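Local coordinates for protein glucosamine kinase (Streptacidiphilus jiangxiensis, PDB 6HWL) that phosphorylates D-glucosamine to D-glucosamine 6-phosphate with ATP and magnesium, and acts less readily on glucose, at residues T79-V84 with T110-I115; I295-D300 with A331-A336; G341-L346 with A371-F376. All blocks are in the same frame, centred on the assembly; numbering follows the deposited sequence.

Overall arrangement
From the N terminus, the first closure is contact 1, which brings helix 79-87 onto strand 112-115, an outer strand of the six-stranded antiparallel sheet, after a loop that includes strand 98-102. Contact 2 opens much later and draws 295-300 against 331-336, closing a loop that carries strands 306-309 and 312-315 and the magnesium ligands Q305, D317 and D319. Contact 3 then pairs helix 335-356 with helix 362-386. The three closures follow in series, neither nesting nor crossing. Contacts 2 and 3 share helix 335-356, their centres about 18 Å apart, whereas contact 1 belongs to the sheet region, its centre about 32 Å from that of contact 2.

Contact 1: T79-V84 with T110-I115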
ATOM      1  N   THR A  79     -31.407  17.751 -35.742  1.00 35.65           N
ATOM      2  CA  THR A  79     -31.182  18.388 -34.449  1.00 34.57           C
ATOM      3  C   THR A  79     -29.840  17.978 -33.853  1.00 34.72           C
ATOM      4  O   THR A  79     -29.149  18.805 -33.248  1.00 29.05           O
ATOM      5  CB  THR A  79     -32.326  18.051 -33.494  1.00 33.88           C
ATOM      6  OG1 THR A  79     -33.573  18.405 -34.106  1.00 36.94           O
ATOM      7  CG2 THR A  79     -32.181  18.818 -32.186  1.00 29.20           C
ATOM      8  N   ALA A  80     -29.454  16.711 -34.016  1.00 38.17           N
ATOM      9  CA  ALA A  80     -28.130  16.289 -33.571  1.00 37.60           C
ATOM     10  C   ALA A  80     -27.038  16.996 -34.363  1.00 38.30           C
ATOM     11  O   ALA A  80     -25.991  17.350 -33.809  1.00 34.84           O
ATOM     12  CB  ALA A  80     -27.992  14.770 -33.688  1.00 35.66           C
ATOM     13  N   GLU A  81     -27.271  17.222 -35.661  1.00 37.68           N
ATOM     14  CA  GLU A  81     -26.328  17.996 -36.464  1.00 39.85           C
ATOM     15  C   GLU A  81     -26.189  19.417 -35.937  1.00 40.67           C
ATOM     16  O   GLU A  81     -25.082  19.966 -35.895  1.00 37.54           O
ATOM     17  CB  GLU A  81     -26.776  18.029 -37.926  1.00 43.60           C
ATOM     18  CG  GLU A  81     -26.852  16.678 -38.605  1.00 45.69           C
ATOM     19  CD  GLU A  81     -27.367  16.781 -40.026  1.00 47.32           C
ATOM     20  OE1 GLU A  81     -27.576  17.916 -40.503  1.00 49.91           O
ATOM     21  OE2 GLU A  81     -27.567  15.728 -40.665  1.00 50.16           O
ATOM     22  N   HIS A  82     -27.308  20.034 -35.545  1.00 37.22           N
ATOM     23  CA  HIS A  82     -27.266  21.408 -35.057  1.00 33.19           C
ATOM     24  C   HIS A  82     -26.560  21.504 -33.712  1.00 28.65           C
ATOM     25  O   HIS A  82     -25.899  22.511 -33.435  1.00 31.24           O
ATOM     26  CB  HIS A  82     -28.682  21.979 -34.964  1.00 30.53           C
ATOM     27  CG  HIS A  82     -29.220  22.469 -36.273  1.00 36.11           C
ATOM     28  ND1 HIS A  82     -29.542  21.621 -37.311  1.00 33.82           N
ATOM     29  CD2 HIS A  82     -29.479  23.722 -36.716  1.00 36.34           C
ATOM     30  CE1 HIS A  82     -29.981  22.330 -38.336  1.00 37.45           C
ATOM     31  NE2 HIS A  82     -29.952  23.608 -38.002  1.00 38.42           N
ATOM     32  N   LEU A  83     -26.695  20.483 -32.864  1.00 28.03           N
ATOM     33  CA  LEU A  83     -25.934  20.456 -31.621  1.00 31.60           C
ATOM     34  C   LEU A  83     -24.440  20.369 -31.903  1.00 31.31           C
ATOM     35  O   LEU A  83     -23.641  21.119 -31.327  1.00 34.12           O
ATOM     36  CB  LEU A  83     -26.384  19.282 -30.753  1.00 32.83           C
ATOM     37  CG  LEU A  83     -25.580  19.098 -29.464  1.00 35.05           C
ATOM     38  CD1 LEU A  83     -25.783  20.287 -28.533  1.00 32.74           C
ATOM     39  CD2 LEU A  83     -25.947  17.792 -28.774  1.00 36.07           C
ATOM     40  N   VAL A  84     -24.045  19.457 -32.793  1.00 31.39           N
ATOM     41  CA  VAL A  84     -22.636  19.324 -33.156  1.00 34.24           C
ATOM     42  C   VAL A  84     -22.131  20.603 -33.811  1.00 37.40           C
ATOM     43  O   VAL A  84     -21.014  21.061 -33.536  1.00 37.12           O
ATOM     44  CB  VAL A  84     -22.438  18.102 -34.072  1.00 30.26           C
ATOM     45  CG1 VAL A  84     -20.991  18.001 -34.518  1.00 36.34           C
ATOM     46  CG2 VAL A  84     -22.860  16.833 -33.355  1.00 29.93           C
ATOM     47  N   THR A 110     -22.429  16.202 -40.948  1.00 45.56           N
ATOM     48  CA  THR A 110     -23.843  16.132 -41.289  1.00 46.99           C
ATOM     49  C   THR A 110     -24.241  14.694 -41.585  1.00 48.51           C
ATOM     50  O   THR A 110     -23.397  13.825 -41.813  1.00 48.90           O
ATOM     51  CB  THR A 110     -24.173  17.020 -42.497  1.00 45.50           C
ATOM     52  OG1 THR A 110     -23.315  16.675 -43.591  1.00 47.95           O
ATOM     53  CG2 THR A 110     -23.984  18.489 -42.148  1.00 43.90           C
ATOM     54  N   GLY A 111     -25.550  14.455 -41.591  1.00 50.60           N
ATOM     55  CA  GLY A 111     -26.075  13.117 -41.786  1.00 47.66           C
ATOM     56  C   GLY A 111     -26.296  12.403 -40.470  1.00 40.21           C
ATOM     57  O   GLY A 111     -25.360  12.255 -39.678  1.00 37.49           O
ATOM     58  N   GLU A 112     -27.523  11.958 -40.218  1.00 39.80           N
ATOM     59  CA  GLU A 112     -27.887  11.340 -38.952  1.00 36.54           C
ATOM     60  C   GLU A 112     -28.335   9.901 -39.170  1.00 40.87           C
ATOM     61  O   GLU A 112     -28.871   9.552 -40.226  1.00 47.39           O
ATOM     62  CB  GLU A 112     -29.002  12.128 -38.251  1.00 33.25           C
ATOM     63  CG  GLU A 112     -28.616  13.548 -37.885  1.00 35.48           C
ATOM     64  CD  GLU A 112     -29.751  14.309 -37.227  1.00 43.05           C
ATOM     65  OE1 GLU A 112     -30.921  13.905 -37.405  1.00 43.13           O
ATOM     66  OE2 GLU A 112     -29.472  15.305 -36.527  1.00 42.27           O
ATOM     67  N   ARG A 113     -28.111   9.071 -38.153  1.00 35.89           N
ATOM     68  CA  ARG A 113     -28.505   7.668 -38.197  1.00 42.09           C
ATOM     69  C   ARG A 113     -28.679   7.170 -36.771  1.00 41.99           C
ATOM     70  O   ARG A 113     -27.790   7.361 -35.935  1.00 38.45           O
ATOM     71  CB  ARG A 113     -27.464   6.826 -38.943  1.00 48.88           C
ATOM     72  CG  ARG A 113     -27.770   5.337 -38.970  1.00 53.17           C
ATOM     73  CD  ARG A 113     -26.797   4.585 -39.870  1.00 56.68           C
ATOM     74  NE  ARG A 113     -25.409   4.747 -39.446  1.00 57.48           N
ATOM     75  CZ  ARG A 113     -24.792   3.949 -38.579  1.00 58.43           C
ATOM     76  NH1 ARG A 113     -25.443   2.930 -38.034  1.00 59.24           N
ATOM     77  NH2 ARG A 113     -23.526   4.172 -38.254  1.00 57.12           N
ATOM     78  N   GLY A 114     -29.819   6.539 -36.498  1.00 45.60           N
ATOM     79  CA  GLY A 114     -30.098   6.077 -35.153  1.00 47.42           C
ATOM     80  C   GLY A 114     -29.293   4.845 -34.786  1.00 50.44           C
ATOM     81  O   GLY A 114     -29.009   3.982 -35.616  1.00 52.16           O
ATOM     82  N   ILE A 115     -28.922   4.767 -33.508  1.00 52.89           N
ATOM     83  CA  ILE A 115     -28.138   3.652 -32.988  1.00 59.59           C
ATOM     84  C   ILE A 115     -28.564   3.394 -31.550  1.00 69.01           C
ATOM     85  O   ILE A 115     -28.967   4.310 -30.828  1.00 69.94           O
ATOM     86  CB  ILE A 115     -26.619   3.927 -33.075  1.00 54.00           C
TER
HETATM   87  O   HOH W   1     -32.196  14.786 -35.336  1.00 33.57           O
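E112 reaches from the start of strand 112-115 to the first turn of helix 79-87, and E81 reaches back from the helix to the loop that leads into the strand. The E112 atom that does the work is OE2. It accepts from E81 N at 3.0 Å, through the lone pair directed away from the other carboxylate oxygen, with an N-H...O angle of 153°. A80 N lies 2.9 Å from the same OE2, but its bond is bent and weak. The methyl of A80 presses on this oxygen too, CB to OE2 3.2 Å. In the opposite sense, G111 N donates to E81 OE2 at 2.6 Å, approaching from above the carboxylate plane, 58° out of it. The two glutamates also touch along their stems, E81 CG to E112 CG 3.7 Å, while their carboxylate planes stand 77° apart.

Around this first shell lie the groups that set it. Both side chains run extended beyond CG, which carries each carboxylate across to the other segment. E112 OE1 accepts from the backbone N of G76 and of G78, in the turn leading into the helix, and from a water at 2.6 Å that in turn accepts from T79 N. Both E112 oxygens are thus engaged with backbone N-H groups. Beyond them, A80 rests on V132 and V126 of the six-stranded sheet, and backbone bonds join G111 to G127 and R113 to I125.

One acid therefore gathers backbone N-H groups at and just before a helix start, where the helix dipole would favour a negative charge. That setting probably lowers the pKa of E112 and offsets the nearness of the E81 carboxylate, its OE2 4.6 Å from E112 OE2.

Contact 2: I295-D300 with A331-A336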
ATOM      1  N   ILE A 295     -11.651  10.224  -4.457  1.00 45.16           N
ATOM      2  CA  ILE A 295     -11.567  11.051  -5.653  1.00 42.04           C
ATOM      3  C   ILE A 295     -12.719  10.686  -6.580  1.00 40.59           C
ATOM      4  O   ILE A 295     -13.482   9.754  -6.328  1.00 40.01           O
ATOM      5  CB  ILE A 295     -10.222  10.886  -6.392  1.00 39.49           C
ATOM      6  CG1 ILE A 295     -10.053   9.441  -6.867  1.00 38.95           C
ATOM      7  CG2 ILE A 295      -9.058  11.312  -5.507  1.00 40.96           C
ATOM      8  CD1 ILE A 295      -8.894   9.237  -7.818  1.00 40.29           C
ATOM      9  N   ASP A 296     -12.835  11.447  -7.666  1.00 39.00           N
ATOM     10  CA  ASP A 296     -13.717  11.057  -8.757  1.00 37.62           C
ATOM     11  C   ASP A 296     -13.185   9.782  -9.398  1.00 34.14           C
ATOM     12  O   ASP A 296     -12.007   9.703  -9.758  1.00 32.74           O
ATOM     13  CB  ASP A 296     -13.814  12.173  -9.797  1.00 39.05           C
ATOM     14  CG  ASP A 296     -14.407  13.451  -9.233  1.00 45.22           C
ATOM     15  OD1 ASP A 296     -15.195  13.371  -8.269  1.00 46.86           O
ATOM     16  OD2 ASP A 296     -14.086  14.536  -9.760  1.00 47.22           O
ATOM     17  N   VAL A 297     -14.047   8.777  -9.529  1.00 31.06           N
ATOM     18  CA  VAL A 297     -13.648   7.477 -10.049  1.00 32.01           C
ATOM     19  C   VAL A 297     -14.537   7.127 -11.237  1.00 32.42           C
ATOM     20  O   VAL A 297     -15.518   7.808 -11.534  1.00 28.31           O
ATOM     21  CB  VAL A 297     -13.716   6.373  -8.976  1.00 32.19           C
ATOM     22  CG1 VAL A 297     -12.752   6.674  -7.839  1.00 34.64           C
ATOM     23  CG2 VAL A 297     -15.141   6.231  -8.456  1.00 31.25           C
ATOM     24  N   HIS A 298     -14.167   6.044 -11.924  1.00 31.00           N
ATOM     25  CA  HIS A 298     -15.026   5.512 -12.975  1.00 32.82           C
ATOM     26  C   HIS A 298     -16.325   4.974 -12.387  1.00 35.57           C
ATOM     27  O   HIS A 298     -17.417   5.271 -12.888  1.00 32.66           O
ATOM     28  CB  HIS A 298     -14.291   4.425 -13.757  1.00 30.34           C
ATOM     29  CG  HIS A 298     -15.077   3.870 -14.903  1.00 34.62           C
ATOM     30  ND1 HIS A 298     -16.039   2.895 -14.744  1.00 30.27           N
ATOM     31  CD2 HIS A 298     -15.049   4.158 -16.226  1.00 32.95           C
ATOM     32  CE1 HIS A 298     -16.565   2.602 -15.919  1.00 30.96           C
ATOM     33  NE2 HIS A 298     -15.983   3.357 -16.835  1.00 32.70           N
ATOM     34  N   GLY A 299     -16.225   4.182 -11.318  1.00 36.47           N
ATOM     35  CA  GLY A 299     -17.373   3.712 -10.574  1.00 37.86           C
ATOM     36  C   GLY A 299     -17.911   2.362 -11.005  1.00 34.87           C
ATOM     37  O   GLY A 299     -18.448   1.624 -10.173  1.00 39.54           O
ATOM     38  N   ASP A 300     -17.784   2.024 -12.285  1.00 34.23           N
ATOM     39  CA  ASP A 300     -18.282   0.773 -12.849  1.00 36.79           C
ATOM     40  C   ASP A 300     -17.218   0.155 -13.744  1.00 34.62           C
ATOM     41  O   ASP A 300     -17.465  -0.208 -14.897  1.00 33.04           O
ATOM     42  CB  ASP A 300     -19.578   1.019 -13.619  1.00 36.02           C
ATOM     43  CG  ASP A 300     -20.380  -0.248 -13.834  1.00 36.84           C
ATOM     44  OD1 ASP A 300     -20.145  -1.234 -13.108  1.00 39.51           O
ATOM     45  OD2 ASP A 300     -21.245  -0.254 -14.735  1.00 40.18           O
ATOM     46  N   ALA A 331     -20.692  10.652  -6.100  1.00 47.41           N
ATOM     47  CA  ALA A 331     -19.878  10.878  -4.915  1.00 49.50           C
ATOM     48  C   ALA A 331     -18.461  10.348  -5.115  1.00 41.93           C
ATOM     49  O   ALA A 331     -18.225   9.410  -5.880  1.00 38.66           O
ATOM     50  CB  ALA A 331     -20.514  10.214  -3.694  1.00 47.86           C
ATOM     51  N   ARG A 332     -17.515  10.964  -4.411  1.00 43.17           N
ATOM     52  CA  ARG A 332     -16.124  10.540  -4.490  1.00 41.45           C
ATOM     53  C   ARG A 332     -15.929   9.201  -3.789  1.00 44.18           C
ATOM     54  O   ARG A 332     -16.516   8.939  -2.736  1.00 44.66           O
ATOM     55  CB  ARG A 332     -15.211  11.601  -3.878  1.00 39.75           C
ATOM     56  CG  ARG A 332     -15.130  12.873  -4.703  1.00 44.25           C
ATOM     57  CD  ARG A 332     -14.124  13.854  -4.135  1.00 50.03           C
ATOM     58  NE  ARG A 332     -13.869  14.952  -5.062  1.00 54.72           N
ATOM     59  CZ  ARG A 332     -13.074  15.984  -4.800  1.00 61.57           C
ATOM     60  NH1 ARG A 332     -12.454  16.066  -3.630  1.00 65.32           N
ATOM     61  NH2 ARG A 332     -12.901  16.935  -5.707  1.00 63.03           N
ATOM     62  N   GLN A 333     -15.097   8.354  -4.381  1.00 45.45           N
ATOM     63  CA  GLN A 333     -14.902   6.979  -3.955  1.00 44.03           C
ATOM     64  C   GLN A 333     -13.417   6.661  -3.990  1.00 43.95           C
ATOM     65  O   GLN A 333     -12.637   7.383  -4.622  1.00 41.59           O
ATOM     66  CB  GLN A 333     -15.685   6.014  -4.858  1.00 44.78           C
ATOM     67  CG  GLN A 333     -17.189   6.275  -4.879  1.00 49.85           C
ATOM     68  CD  GLN A 333     -17.887   5.617  -6.052  1.00 53.01           C
ATOM     69  OE1 GLN A 333     -17.426   4.605  -6.577  1.00 55.26           O
ATOM     70  NE2 GLN A 333     -19.004   6.198  -6.476  1.00 56.40           N
ATOM     71  N   PRO A 334     -12.986   5.598  -3.307  1.00 40.04           N
ATOM     72  CA  PRO A 334     -11.563   5.239  -3.344  1.00 39.99           C
ATOM     73  C   PRO A 334     -11.139   4.799  -4.737  1.00 35.66           C
ATOM     74  O   PRO A 334     -11.870   4.093  -5.436  1.00 37.35           O
ATOM     75  CB  PRO A 334     -11.457   4.082  -2.342  1.00 40.96           C
ATOM     76  CG  PRO A 334     -12.667   4.195  -1.485  1.00 42.30           C
ATOM     77  CD  PRO A 334     -13.739   4.746  -2.370  1.00 38.42           C
ATOM     78  N   ALA A 335      -9.941   5.230  -5.136  1.00 32.47           N
ATOM     79  CA  ALA A 335      -9.395   4.792  -6.417  1.00 31.87           C
ATOM     80  C   ALA A 335      -9.221   3.280  -6.461  1.00 30.60           C
ATOM     81  O   ALA A 335      -9.327   2.674  -7.533  1.00 33.43           O
ATOM     82  CB  ALA A 335      -8.062   5.489  -6.688  1.00 29.25           C
ATOM     83  N   ALA A 336      -8.968   2.655  -5.307  1.00 31.44           N
ATOM     84  CA  ALA A 336      -8.825   1.205  -5.255  1.00 31.54           C
ATOM     85  C   ALA A 336     -10.098   0.481  -5.675  1.00 29.90           C
ATOM     86  O   ALA A 336     -10.035  -0.702  -6.028  1.00 34.52           O
ATOM     87  CB  ALA A 336      -8.418   0.767  -3.848  1.00 30.89           C
TER
HETATM   88  O   HOH W   2     -17.150   8.862  -8.456  1.00 35.34           O
HETATM   89  O   HOH W   3     -19.143   2.934  -7.926  1.00 49.88           O
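R332 lies against I295 and D296. Its CA makes a bent CA-H...O contact with I295 O, and its aliphatic stem runs past the aspartate, R332 CG to D296 OD1 3.6 Å. The salt bridge is long, D296 OD1 to R332 NE 3.8 Å, with the carboxylate at the edge of the guanidinium and the two planes 71° apart. At the far end of the arginine, R332 NH1 donates to T239 OG1. Just before it in sequence, A331 is linked to V297 by a water alone, which donates to A331 O at 2.8 Å and accepts from V297 N.

At Q333 the backbones pair as a single antiparallel, hydrogen-bonded bridge: Q333 N gives to I295 O at 2.9 Å, and I295 N returns a bond to Q333 O at 3.0 Å. The Q333 side chain crosses V297 at about a right angle and brings OE1 to within 3.4 Å of V297 CG2. A second water spans OE1 and G299 O, donating to both. The other methyl, V297 CG1, lies 3.3 Å from Q333 O and also near P334 O. At A335, CB meets I295 CD1.

Farther along the helix, D338 accepts from the backbone N of H298 and of G299, and within the loop D300 N bonds to H298 ND1. D300 binds D-glucosamine, so the polar chemistry here, a two-bond backbone bridge, water links and a carboxylate gripping two amides, ties the substrate-binding loop to the approach and first turn of the helix.

Contact 3: G341-L346 with A371-F376; sequences GMTASL and AAQRSF
F376 lies against M342, T343 and L346 across an antiparallel helical hairpin, in which the consecutive helices 335-356 and 362-386 pack with their segment axes 9.3 Å apart and their directions at 155°. The ring bridges the gap because CG stands anti to the backbone N (chi1 -180°), which swings it across to the neighbouring helix. Starting at its root, F376 CB touches L346 CD1 at 4.2 Å, and the same leucine methyl also comes near the backbone of the facing helix at A372 O. In the ring, F376 CD1 lies 3.6 Å from T343 CG2, and CE1 is only a little farther from the same methyl. F376 CE2 is approached by M342 CG to 3.5 Å. At the tip, CZ reaches M342 CB at 3.9 Å. All three partners cross the phenylalanine at about a right angle, and their carbons come at the ring obliquely.

Bends at chi2 and chi3 lead the end of M342 away from the facing helix; the side chain also touches F301 and V303 in the loop that follows the glucosamine-binding D300. F376 also touches T226 of helix 212-233 and V339. Polar groups at the seam look to other partners, and no hydrogen bond joins the two segments. T343 OG1 is hydrogen-bonded within its own helix, with the carbonyls of V339 and V340 both in range of its single hydroxyl hydrogen. Q373 lies beside T343, and its amide oxygen OE1, 3.9 Å from T343 CB, accepts a hydrogen bond from R402 NH2 of helix 398-416.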
ATOM      1  N   GLY A 341     -12.260  -3.470  -9.214  1.00 32.37           N
ATOM      2  CA  GLY A 341     -13.199  -3.828 -10.263  1.00 28.22           C
ATOM      3  C   GLY A 341     -12.521  -4.404 -11.490  1.00 32.32           C
ATOM      4  O   GLY A 341     -13.036  -5.337 -12.114  1.00 31.22           O
ATOM      5  N   MET A 342     -11.352  -3.870 -11.848  1.00 33.20           N
ATOM      6  CA  MET A 342     -10.665  -4.354 -13.040  1.00 31.83           C
ATOM      7  C   MET A 342      -9.911  -5.651 -12.770  1.00 29.01           C
ATOM      8  O   MET A 342      -9.956  -6.573 -13.591  1.00 34.70           O
ATOM      9  CB  MET A 342      -9.715  -3.283 -13.578  1.00 30.10           C
ATOM     10  CG  MET A 342      -9.075  -3.655 -14.904  1.00 31.05           C
ATOM     11  SD  MET A 342     -10.286  -3.987 -16.201  1.00 38.51           S
ATOM     12  CE  MET A 342     -10.815  -2.329 -16.623  1.00 29.65           C
ATOM     13  N   THR A 343      -9.214  -5.741 -11.633  1.00 27.15           N
ATOM     14  CA  THR A 343      -8.501  -6.974 -11.308  1.00 32.17           C
ATOM     15  C   THR A 343      -9.467  -8.140 -11.138  1.00 32.76           C
ATOM     16  O   THR A 343      -9.175  -9.264 -11.561  1.00 30.75           O
ATOM     17  CB  THR A 343      -7.658  -6.792 -10.042  1.00 32.33           C
ATOM     18  OG1 THR A 343      -8.493  -6.362  -8.959  1.00 34.08           O
ATOM     19  CG2 THR A 343      -6.557  -5.767 -10.270  1.00 35.25           C
ATOM     20  N   ALA A 344     -10.626  -7.891 -10.521  1.00 32.19           N
ATOM     21  CA  ALA A 344     -11.641  -8.934 -10.423  1.00 32.88           C
ATOM     22  C   ALA A 344     -12.148  -9.334 -11.802  1.00 36.14           C
ATOM     23  O   ALA A 344     -12.302 -10.525 -12.093  1.00 36.96           O
ATOM     24  CB  ALA A 344     -12.798  -8.469  -9.540  1.00 35.27           C
ATOM     25  N   SER A 345     -12.403  -8.350 -12.670  1.00 28.48           N
ATOM     26  CA  SER A 345     -12.874  -8.663 -14.015  0.53 27.53           C
ATOM     27  C   SER A 345     -11.830  -9.444 -14.803  1.00 29.55           C
ATOM     28  O   SER A 345     -12.185 -10.306 -15.615  1.00 31.30           O
ATOM     29  CB  SER A 345     -13.256  -7.382 -14.758  0.53 26.37           C
ATOM     30  OG  SER A 345     -12.119  -6.578 -15.020  0.53 25.58           O
ATOM     31  N   LEU A 346     -10.543  -9.163 -14.578  1.00 32.02           N
ATOM     32  CA  LEU A 346      -9.496  -9.940 -15.231  1.00 30.20           C
ATOM     33  C   LEU A 346      -9.512 -11.386 -14.749  1.00 28.56           C
ATOM     34  O   LEU A 346      -9.349 -12.316 -15.548  1.00 33.07           O
ATOM     35  CB  LEU A 346      -8.130  -9.298 -14.979  1.00 27.08           C
ATOM     36  CG  LEU A 346      -7.859  -8.001 -15.746  1.00 30.52           C
ATOM     37  CD1 LEU A 346      -6.572  -7.342 -15.277  1.00 34.30           C
ATOM     38  CD2 LEU A 346      -7.811  -8.274 -17.241  1.00 28.92           C
ATOM     39  N   ALA A 371      -1.116 -13.922 -12.902  1.00 32.61           N
ATOM     40  CA  ALA A 371      -0.088 -13.054 -13.465  1.00 34.61           C
ATOM     41  C   ALA A 371      -0.662 -11.766 -14.044  1.00 34.18           C
ATOM     42  O   ALA A 371       0.010 -10.729 -14.011  1.00 39.12           O
ATOM     43  CB  ALA A 371       0.707 -13.806 -14.534  1.00 31.85           C
ATOM     44  N   ALA A 372      -1.888 -11.800 -14.575  1.00 32.74           N
ATOM     45  CA  ALA A 372      -2.478 -10.583 -15.125  1.00 30.61           C
ATOM     46  C   ALA A 372      -2.784  -9.572 -14.028  1.00 31.25           C
ATOM     47  O   ALA A 372      -2.621  -8.363 -14.226  1.00 31.41           O
ATOM     48  CB  ALA A 372      -3.745 -10.911 -15.916  1.00 32.55           C
ATOM     49  N   GLN A 373      -3.231 -10.047 -12.863  1.00 34.91           N
ATOM     50  CA  GLN A 373      -3.496  -9.136 -11.756  1.00 39.06           C
ATOM     51  C   GLN A 373      -2.212  -8.510 -11.229  1.00 39.08           C
ATOM     52  O   GLN A 373      -2.218  -7.346 -10.813  1.00 43.34           O
ATOM     53  CB  GLN A 373      -4.239  -9.870 -10.641  1.00 39.17           C
ATOM     54  CG  GLN A 373      -5.557 -10.477 -11.097  1.00 41.30           C
ATOM     55  CD  GLN A 373      -6.327 -11.128  -9.968  1.00 45.17           C
ATOM     56  OE1 GLN A 373      -6.724 -10.467  -9.009  1.00 48.17           O
ATOM     57  NE2 GLN A 373      -6.542 -12.434 -10.077  1.00 46.38           N
ATOM     58  N   ARG A 374      -1.105  -9.256 -11.247  1.00 37.67           N
ATOM     59  CA  ARG A 374       0.174  -8.680 -10.847  1.00 35.25           C
ATOM     60  C   ARG A 374       0.684  -7.696 -11.892  1.00 33.61           C
ATOM     61  O   ARG A 374       1.243  -6.649 -11.546  1.00 36.16           O
ATOM     62  CB  ARG A 374       1.198  -9.789 -10.605  1.00 39.01           C
ATOM     63  N   SER A 375       0.502  -8.014 -13.177  1.00 32.61           N
ATOM     64  CA  SER A 375       0.921  -7.096 -14.232  1.00 38.06           C
ATOM     65  C   SER A 375       0.119  -5.803 -14.184  1.00 36.74           C
ATOM     66  O   SER A 375       0.664  -4.717 -14.415  1.00 34.79           O
ATOM     67  CB  SER A 375       0.780  -7.764 -15.600  1.00 37.97           C
ATOM     68  OG  SER A 375       1.602  -8.913 -15.692  1.00 48.99           O
ATOM     69  N   PHE A 376      -1.179  -5.900 -13.885  1.00 32.22           N
ATOM     70  CA  PHE A 376      -2.006  -4.704 -13.762  1.00 33.56           C
ATOM     71  C   PHE A 376      -1.534  -3.828 -12.609  1.00 30.10           C
ATOM     72  O   PHE A 376      -1.334  -2.620 -12.772  1.00 34.50           O
ATOM     73  CB  PHE A 376      -3.475  -5.098 -13.575  1.00 34.45           C
ATOM     74  CG  PHE A 376      -4.409  -3.925 -13.441  1.00 33.35           C
ATOM     75  CD1 PHE A 376      -4.668  -3.360 -12.200  1.00 34.25           C
ATOM     76  CD2 PHE A 376      -5.033  -3.391 -14.555  1.00 31.08           C
ATOM     77  CE1 PHE A 376      -5.524  -2.282 -12.079  1.00 35.79           C
ATOM     78  CE2 PHE A 376      -5.890  -2.313 -14.438  1.00 29.25           C
ATOM     79  CZ  PHE A 376      -6.135  -1.758 -13.200  1.00 30.99           C
TER